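Side-chain contact in putative adhesin (PDB 3LJY), which is a putative lipoprotein adhesin with a head GIN domain that probably takes part in cell adhesion: residues A[31-36]-A[63-68]. Numbering follows the deposited sequence.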
# COMPACT_ATOMS: atom_id res chain seq x y z
N ILE A 31 -12.09 -2.42 7.94
CA ILE A 31 -12.18 -3.77 7.42
C ILE A 31 -10.79 -4.37 7.42
O ILE A 31 -9.89 -3.70 6.98
CB ILE A 31 -12.75 -3.73 5.97
CG1 ILE A 31 -14.21 -3.25 6.00
CG2 ILE A 31 -12.66 -5.12 5.24
CD1 ILE A 31 -14.84 -3.01 4.61
N ASP A 32 -10.62 -5.59 7.93
CA ASP A 32 -9.37 -6.36 7.74
C ASP A 32 -9.48 -7.19 6.45
O ASP A 32 -10.20 -8.15 6.40
CB ASP A 32 -9.06 -7.28 8.93
CG ASP A 32 -8.59 -6.52 10.20
OD1 ASP A 32 -8.14 -5.34 10.17
OD2 ASP A 32 -8.65 -7.15 11.27
N PHE A 33 -8.76 -6.80 5.41
CA PHE A 33 -8.98 -7.29 4.03
C PHE A 33 -7.78 -8.09 3.55
O PHE A 33 -6.71 -7.55 3.29
CB PHE A 33 -9.24 -6.09 3.11
CG PHE A 33 -9.79 -6.43 1.75
CD1 PHE A 33 -9.04 -7.11 0.82
CD2 PHE A 33 -11.04 -5.97 1.37
CE1 PHE A 33 -9.55 -7.40 -0.42
CE2 PHE A 33 -11.55 -6.23 0.13
CZ PHE A 33 -10.81 -6.95 -0.76
N ASN A 34 -7.97 -9.40 3.50
CA ASN A 34 -6.90 -10.33 3.20
C ASN A 34 -6.98 -10.80 1.75
O ASN A 34 -8.01 -11.29 1.30
CB ASN A 34 -6.98 -11.51 4.20
CG ASN A 34 -6.56 -11.10 5.61
OD1 ASN A 34 -5.38 -10.89 5.85
ND2 ASN A 34 -7.51 -10.99 6.55
N TYR A 35 -5.89 -10.63 1.01
CA TYR A 35 -5.87 -10.96 -0.41
C TYR A 35 -4.72 -11.97 -0.70
O TYR A 35 -3.63 -11.89 -0.13
CB TYR A 35 -5.77 -9.68 -1.29
CG TYR A 35 -5.49 -10.01 -2.75
CD1 TYR A 35 -6.51 -10.30 -3.63
CD2 TYR A 35 -4.17 -10.08 -3.22
CE1 TYR A 35 -6.24 -10.64 -4.92
CE2 TYR A 35 -3.90 -10.43 -4.52
CZ TYR A 35 -4.94 -10.71 -5.36
OH TYR A 35 -4.64 -11.07 -6.65
N GLU A 36 -4.99 -12.92 -1.58
CA GLU A 36 -3.94 -13.76 -2.13
C GLU A 36 -4.05 -13.90 -3.63
O GLU A 36 -5.14 -13.97 -4.18
CB GLU A 36 -3.96 -15.14 -1.50
CG GLU A 36 -3.44 -15.09 -0.07
CD GLU A 36 -3.50 -16.43 0.65
OE1 GLU A 36 -3.46 -17.48 -0.01
OE2 GLU A 36 -3.59 -16.38 1.90
N ARG A 63 -14.35 -6.27 -13.65
CA ARG A 63 -13.16 -6.81 -12.97
C ARG A 63 -12.67 -6.07 -11.71
O ARG A 63 -11.53 -6.29 -11.31
CB ARG A 63 -12.02 -7.05 -13.99
CG ARG A 63 -12.52 -7.80 -15.17
CD ARG A 63 -11.47 -8.26 -16.16
NE ARG A 63 -10.56 -9.29 -15.64
CZ ARG A 63 -9.26 -9.11 -15.46
NH1 ARG A 63 -8.68 -7.95 -15.74
NH2 ARG A 63 -8.52 -10.11 -14.99
N VAL A 64 -13.51 -5.22 -11.11
CA VAL A 64 -13.20 -4.56 -9.85
C VAL A 64 -14.03 -5.15 -8.69
O VAL A 64 -15.25 -5.13 -8.76
CB VAL A 64 -13.47 -3.04 -9.88
CG1 VAL A 64 -13.14 -2.40 -8.48
CG2 VAL A 64 -12.73 -2.30 -11.06
N LEU A 65 -13.38 -5.61 -7.62
CA LEU A 65 -14.09 -6.02 -6.39
C LEU A 65 -14.34 -4.85 -5.40
O LEU A 65 -13.41 -4.16 -5.01
CB LEU A 65 -13.31 -7.13 -5.66
CG LEU A 65 -13.89 -7.67 -4.35
CD1 LEU A 65 -15.26 -8.34 -4.56
CD2 LEU A 65 -12.94 -8.60 -3.67
N THR A 66 -15.60 -4.63 -5.03
CA THR A 66 -15.96 -3.76 -3.90
C THR A 66 -16.81 -4.57 -2.88
O THR A 66 -17.66 -5.39 -3.25
CB THR A 66 -16.73 -2.47 -4.38
OG1 THR A 66 -17.80 -2.83 -5.25
CG2 THR A 66 -15.83 -1.53 -5.18
N ILE A 67 -16.50 -4.40 -1.60
CA ILE A 67 -17.27 -4.98 -0.52
C ILE A 67 -17.65 -3.87 0.44
O ILE A 67 -16.78 -3.18 0.99
CB ILE A 67 -16.48 -6.07 0.24
CG1 ILE A 67 -15.99 -7.14 -0.73
CG2 ILE A 67 -17.33 -6.70 1.33
CD1 ILE A 67 -15.12 -8.11 -0.11
N ALA A 68 -18.94 -3.66 0.62
CA ALA A 68 -19.40 -2.61 1.52
C ALA A 68 -20.77 -2.96 2.06
O ALA A 68 -21.38 -3.94 1.62
CB ALA A 68 -19.42 -1.25 0.79
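The ring of F33 is the one flat group that touches across this contact. L65 meets it at the edge, near the ring plane, with CD2 4.0 Å from F33 CZ. I67 comes in obliquely, and its CD1 lies 4.0 Å from F33 CE2. The two branch ends therefore reach neighbouring carbons at the far end of the ring. F33 has CG anti to its backbone N (chi1 -166°), and this carries the ring toward strand 64-69. L65 CG lies opposite the backbone N (chi1 179°), which sends CD2 out to the ring edge. I31 adds a third contact, its CD1 4.1 Å from the backbone O of I67. No hydrogen bond joins the segments. The four touching residues are buried; both contacts to F33 are apolar, while I31 meets a backbone carbonyl oxygen. The two strands belong to different sheets and face each other through side chains, as in the interior of a beta-solenoid. Strand 32-37 is held between strands 80-86 and 99-102, and strand 64-69 lies between 56-61 and 24-27. I25 and V27 of strand 24-27 also touch F33, while V82 of strand 80-86 packs on both I31 and I67.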